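Side-chain contacts in iron-chelator utilization protein (Thermobifida fusca TM51, PDB 4YHB), which probably reduces ferric siderophores with the help of its bound FAD, so that the iron is released for use by the cell: residues L244-G247 and R248-V252; T214-K218 and G219-V223. All blocks are in the same frame, centred on the assembly; numbering follows the deposited sequence.

Contact 1 (L244-G247 and R248-V252); sequences LVRG and RDFEV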
loop_
_atom_site.group_PDB
_atom_site.type_symbol
_atom_site.label_atom_id
_atom_site.label_comp_id
_atom_site.label_asym_id
_atom_site.label_seq_id
_atom_site.Cartn_x
_atom_site.Cartn_y
_atom_site.Cartn_z
ATOM N N LEU A 244 -2.547 21.617 -11.060
ATOM C CA LEU A 244 -1.732 21.048 -9.993
ATOM C C LEU A 244 -0.541 20.298 -10.569
ATOM O O LEU A 244 -0.603 19.766 -11.678
ATOM C CB LEU A 244 -2.568 20.128 -9.106
ATOM C CG LEU A 244 -3.739 20.808 -8.393
ATOM C CD1 LEU A 244 -4.399 19.862 -7.401
ATOM C CD2 LEU A 244 -3.272 22.071 -7.697
ATOM N N VAL A 245 0.545 20.263 -9.808
ATOM C CA VAL A 245 1.786 19.668 -10.281
ATOM C C VAL A 245 2.143 18.420 -9.488
ATOM O O VAL A 245 2.192 18.451 -8.259
ATOM C CB VAL A 245 2.955 20.677 -10.199
ATOM C CG1 VAL A 245 4.268 20.020 -10.621
ATOM C CG2 VAL A 245 2.657 21.897 -11.055
ATOM N N ARG A 246 2.388 17.333 -10.213
ATOM C CA ARG A 246 2.810 16.062 -9.638
ATOM C C ARG A 246 4.046 16.232 -8.765
ATOM O O ARG A 246 4.982 16.943 -9.130
ATOM C CB ARG A 246 3.079 15.052 -10.757
ATOM C CG ARG A 246 3.753 13.761 -10.325
ATOM C CD ARG A 246 3.675 12.704 -11.426
ATOM N NE ARG A 246 4.644 12.943 -12.497
ATOM C CZ ARG A 246 4.399 13.648 -13.601
ATOM N NH1 ARG A 246 3.204 14.194 -13.806
ATOM N NH2 ARG A 246 5.355 13.804 -14.509
ATOM N N GLY A 247 4.034 15.597 -7.598
ATOM C CA GLY A 247 5.163 15.649 -6.691
ATOM C C GLY A 247 5.065 16.804 -5.717
ATOM O O GLY A 247 5.520 16.704 -4.583
ATOM N N ARG A 248 4.456 17.899 -6.159
ATOM C CA ARG A 248 4.308 19.082 -5.321
ATOM C C ARG A 248 2.894 19.196 -4.737
ATOM O O ARG A 248 2.727 19.392 -3.537
ATOM C CB ARG A 248 4.648 20.341 -6.120
ATOM C CG ARG A 248 4.734 21.610 -5.278
ATOM C CD ARG A 248 4.935 22.842 -6.154
ATOM N NE ARG A 248 3.751 23.135 -6.958
ATOM C CZ ARG A 248 3.728 23.981 -7.983
ATOM N NH1 ARG A 248 4.832 24.624 -8.343
ATOM N NH2 ARG A 248 2.600 24.182 -8.654
ATOM N N ASP A 249 1.885 19.071 -5.593
ATOM C CA ASP A 249 0.495 19.221 -5.169
ATOM C C ASP A 249 -0.191 17.869 -5.007
ATOM O O ASP A 249 -1.107 17.709 -4.191
ATOM C CB ASP A 249 -0.282 20.071 -6.175
ATOM C CG ASP A 249 0.365 21.419 -6.418
ATOM O OD1 ASP A 249 0.811 22.055 -5.437
ATOM O OD2 ASP A 249 0.432 21.834 -7.594
ATOM N N PHE A 250 0.240 16.898 -5.798
ATOM C CA PHE A 250 -0.375 15.582 -5.731
ATOM C C PHE A 250 0.573 14.450 -6.065
ATOM O O PHE A 250 1.679 14.658 -6.562
ATOM C CB PHE A 250 -1.588 15.508 -6.663
ATOM C CG PHE A 250 -1.239 15.518 -8.129
ATOM C CD1 PHE A 250 -1.006 14.334 -8.812
ATOM C CD2 PHE A 250 -1.153 16.716 -8.826
ATOM C CE1 PHE A 250 -0.685 14.347 -10.161
ATOM C CE2 PHE A 250 -0.835 16.736 -10.166
ATOM C CZ PHE A 250 -0.603 15.551 -10.840
ATOM N N GLU A 251 0.107 13.245 -5.773
ATOM C CA GLU A 251 0.744 12.021 -6.213
ATOM C C GLU A 251 -0.375 11.068 -6.596
ATOM O O GLU A 251 -1.373 10.964 -5.881
ATOM C CB GLU A 251 1.624 11.433 -5.111
ATOM C CG GLU A 251 2.841 10.721 -5.620
ATOM C CD GLU A 251 3.872 11.675 -6.180
ATOM O OE1 GLU A 251 3.799 11.978 -7.393
ATOM O OE2 GLU A 251 4.763 12.103 -5.409
ATOM N N VAL A 252 -0.227 10.396 -7.730
ATOM C CA VAL A 252 -1.211 9.409 -8.161
ATOM C C VAL A 252 -0.461 8.149 -8.555
ATOM O O VAL A 252 0.352 8.174 -9.479
ATOM C CB VAL A 252 -2.057 9.911 -9.337
ATOM C CG1 VAL A 252 -2.876 8.775 -9.921
ATOM C CG2 VAL A 252 -2.956 11.043 -8.887
#

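Contact 2 (T214-K218 and G219-V223); sequences TEFPK and GRVFV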
loop_
_atom_site.group_PDB
_atom_site.type_symbol
_atom_site.label_atom_id
_atom_site.label_comp_id
_atom_site.label_asym_id
_atom_site.label_seq_id
_atom_site.Cartn_x
_atom_site.Cartn_y
_atom_site.Cartn_z
ATOM N N THR A 214 -15.870 17.131 -4.797
ATOM C CA THR A 214 -15.161 17.692 -3.659
ATOM C C THR A 214 -14.615 19.082 -3.964
ATOM O O THR A 214 -13.836 19.257 -4.895
ATOM C CB THR A 214 -13.993 16.771 -3.231
ATOM O OG1 THR A 214 -14.512 15.478 -2.898
ATOM C CG2 THR A 214 -13.274 17.341 -2.038
ATOM N N GLU A 215 -15.020 20.065 -3.169
ATOM C CA GLU A 215 -14.524 21.423 -3.341
ATOM C C GLU A 215 -13.065 21.482 -2.910
ATOM O O GLU A 215 -12.685 20.875 -1.909
ATOM C CB GLU A 215 -15.369 22.411 -2.537
ATOM C CG GLU A 215 -15.107 23.873 -2.869
ATOM C CD GLU A 215 -16.216 24.795 -2.379
ATOM O OE1 GLU A 215 -17.355 24.309 -2.191
ATOM O OE2 GLU A 215 -15.951 26.003 -2.188
ATOM N N PHE A 216 -12.244 22.198 -3.669
ATOM C CA PHE A 216 -10.832 22.311 -3.321
ATOM C C PHE A 216 -10.685 23.060 -1.993
ATOM O O PHE A 216 -11.125 24.198 -1.857
ATOM C CB PHE A 216 -10.051 23.007 -4.435
ATOM C CG PHE A 216 -8.576 22.748 -4.378
ATOM C CD1 PHE A 216 -8.058 21.538 -4.818
ATOM C CD2 PHE A 216 -7.708 23.701 -3.861
ATOM C CE1 PHE A 216 -6.696 21.282 -4.756
ATOM C CE2 PHE A 216 -6.343 23.454 -3.795
ATOM C CZ PHE A 216 -5.838 22.244 -4.243
ATOM N N PRO A 217 -10.086 22.406 -0.994
ATOM C CA PRO A 217 -10.057 22.989 0.351
ATOM C C PRO A 217 -9.131 24.207 0.472
ATOM O O PRO A 217 -8.377 24.533 -0.453
ATOM C CB PRO A 217 -9.560 21.830 1.227
ATOM C CG PRO A 217 -8.841 20.925 0.311
ATOM C CD PRO A 217 -9.452 21.076 -1.050
ATOM N N LYS A 218 -9.209 24.879 1.616
ATOM C CA LYS A 218 -8.385 26.051 1.887
ATOM C C LYS A 218 -7.002 25.645 2.387
ATOM O O LYS A 218 -6.789 24.505 2.799
ATOM C CB LYS A 218 -9.066 26.964 2.912
ATOM C CG LYS A 218 -10.366 27.592 2.426
ATOM C CD LYS A 218 -10.936 28.543 3.474
ATOM C CE LYS A 218 -10.826 30.001 3.049
ATOM N NZ LYS A 218 -11.871 30.375 2.049
ATOM N N GLY A 219 -6.062 26.585 2.353
ATOM C CA GLY A 219 -4.724 26.328 2.854
ATOM C C GLY A 219 -3.861 25.498 1.918
ATOM O O GLY A 219 -4.183 25.304 0.746
ATOM N N ARG A 220 -2.742 25.013 2.439
ATOM C CA ARG A 220 -1.846 24.185 1.647
ATOM C C ARG A 220 -2.420 22.766 1.555
ATOM O O ARG A 220 -2.561 22.082 2.568
ATOM C CB ARG A 220 -0.453 24.178 2.266
ATOM C CG ARG A 220 0.664 23.909 1.271
ATOM C CD ARG A 220 2.040 24.156 1.896
ATOM N NE ARG A 220 2.207 25.527 2.384
ATOM C CZ ARG A 220 3.389 26.110 2.579
ATOM N NH1 ARG A 220 4.507 25.443 2.325
ATOM N NH2 ARG A 220 3.463 27.358 3.023
ATOM N N VAL A 221 -2.756 22.350 0.335
ATOM C CA VAL A 221 -3.437 21.083 0.077
ATOM C C VAL A 221 -2.524 20.060 -0.603
ATOM O O VAL A 221 -1.752 20.393 -1.503
ATOM C CB VAL A 221 -4.685 21.303 -0.817
ATOM C CG1 VAL A 221 -5.455 20.001 -1.040
ATOM C CG2 VAL A 221 -5.589 22.357 -0.202
ATOM N N PHE A 222 -2.610 18.806 -0.169
ATOM C CA PHE A 222 -1.949 17.732 -0.899
ATOM C C PHE A 222 -2.929 16.596 -1.203
ATOM O O PHE A 222 -3.628 16.113 -0.311
ATOM C CB PHE A 222 -0.748 17.203 -0.131
ATOM C CG PHE A 222 0.158 16.343 -0.971
ATOM C CD1 PHE A 222 -0.059 14.975 -1.069
ATOM C CD2 PHE A 222 1.200 16.907 -1.690
ATOM C CE1 PHE A 222 0.768 14.179 -1.856
ATOM C CE2 PHE A 222 2.031 16.123 -2.481
ATOM C CZ PHE A 222 1.816 14.760 -2.564
ATOM N N VAL A 223 -2.986 16.199 -2.471
ATOM C CA VAL A 223 -3.894 15.146 -2.919
ATOM C C VAL A 223 -3.110 13.866 -3.185
ATOM O O VAL A 223 -2.136 13.875 -3.936
ATOM C CB VAL A 223 -4.653 15.545 -4.195
ATOM C CG1 VAL A 223 -5.627 14.437 -4.603
ATOM C CG2 VAL A 223 -5.387 16.872 -3.992
HETATM O O HOH W 1 -6.050 26.134 -0.826
#

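Contact 1 (L244-G247 and R248-V252)
The carbonyl oxygen of Val-245 takes two backbone donors. Asp-249 N comes nearly in line with the C=O, with N to Val-245 O at 2.8 Å. Arg-248 N lies above the carbonyl plane, 3.1 Å from Val-245 O, and its bond is more bent. The backbone from Val-245 to Arg-248 is a type II beta turn. Gly-247 holds its third position at positive phi (90°), where a CB would be jammed against the preceding carbonyl. Gly-247 N bonds to Phe-250 O at 2.7 Å, which ties the turn to the start of strand 250-256.

The Asp-249 carboxylate turns back over the start of the turn. Val-245 N gives a 2.7 Å bond to Asp-249 OD2, on the anti side of the carboxylate and somewhat out of its plane. With CG beside its own backbone N (chi1 -55°), Asp-249 can reach back this far. Arg-248 pairs with the same carboxylate in a loose salt bridge, through weak bonds from NE to OD1 and from NH2 to OD2. Val-245 covers one guanidinium face, with CG2 3.3 Å from Arg-248 NH2.

The Phe-250 ring lies against the turn. Arg-246 CA makes a CH-pi contact over one face, 3.8 Å from the centroid of the Phe-250 ring. Leu-244 O comes to the ring edge, and Leu-244 CB packs 3.7 Å from Phe-250 CD2. With an alanine in place of Phe-250, Arg-246 CA and Leu-244 CB would probably lose their apolar partner and a gap would open beside the turn.

Glu-251 OE1 touches Arg-246 CG, while its OE2 is hydrogen-bonded to Tyr-137. The turn links helix 229-241 to strand 250-256, an outermost strand of the parallel sheet. Phe-250 reaches Leu-239 and Lys-240 on that helix and Val-223 on the neighbouring strand 221-226.

Contact 2 (T214-K218 and G219-V223)
The apolar contacts centre on Val-221, whose CB points back at the incoming loop. Phe-216 brings the far end of its ring to it. Phe-216 CZ lies 3.7 Å from Val-221 CB, and Phe-216 CE2 lies 3.8 Å from Val-221 CG2. The ring meets the valine obliquely. The two side chains run past each other in opposite directions. The Phe-216 chi1 of -160° sets CG opposite the backbone N, which carries the ring to Val-221.

Pro-217 meets both valine methyls through one corner of its ring. Pro-217 CG is 3.6 Å from Val-221 CG2 and 3.8 Å from Val-221 CG1. The two side chains cross at about a right angle. Pro-217 O also sits close to the CG2 methyl of Val-221, at 3.5 Å. On the sheet side, Pro-217 touches His-142.

This is the return leg of a beta-alpha-beta crossover, from strand 190-195 through helix 206-212 to strand 221-226. The chain leaves the helix, passes through residues 214-220 and enters strand 221-226 of the parallel sheet. Such a sheet with flanking helices is consistent with the NAD/ferredoxin-reductase-like superfamily to which this domain is assigned. Thr-214 OG1 bonds back to Ala-210 O on the helix.

The polar link across the bend is made by water. Water 1 gives one hydrogen bond to Pro-217 O, 2.8 Å, and another to Gly-219 O, 2.6 Å. It therefore joins two carbonyls that flank Lys-218. Gly-219 has positive phi (77°), and a CB there would clash with Lys-218 O.

Backbone bonding to the sheet begins just after the bend. Arg-220 and Phe-222 both bond to His-142, and Arg-220 N also bonds to Asp-141 OD2.

Overall arrangement
Contact 2 comes first along the chain, and contact 1 follows after helix 229-241. Their centres are 12 Å apart. Each leads into a strand of the parallel sheet, and strands 221-226 and 250-256 are neighbours in it. Val-223 joins them through two probable hydrogen bonds. Val-223 N is 3.0 Å from Asp-249 O, and Val-223 O is 3.0 Å from Glu-251 N. Phe-216 of contact 2 also touches Leu-244 of contact 1. Both contacts lie at the surface. The side chain of Glu-251, in contact 1, is about 11 Å from the bound FAD and about 11 Å from the zinc ion, so it lines neither site.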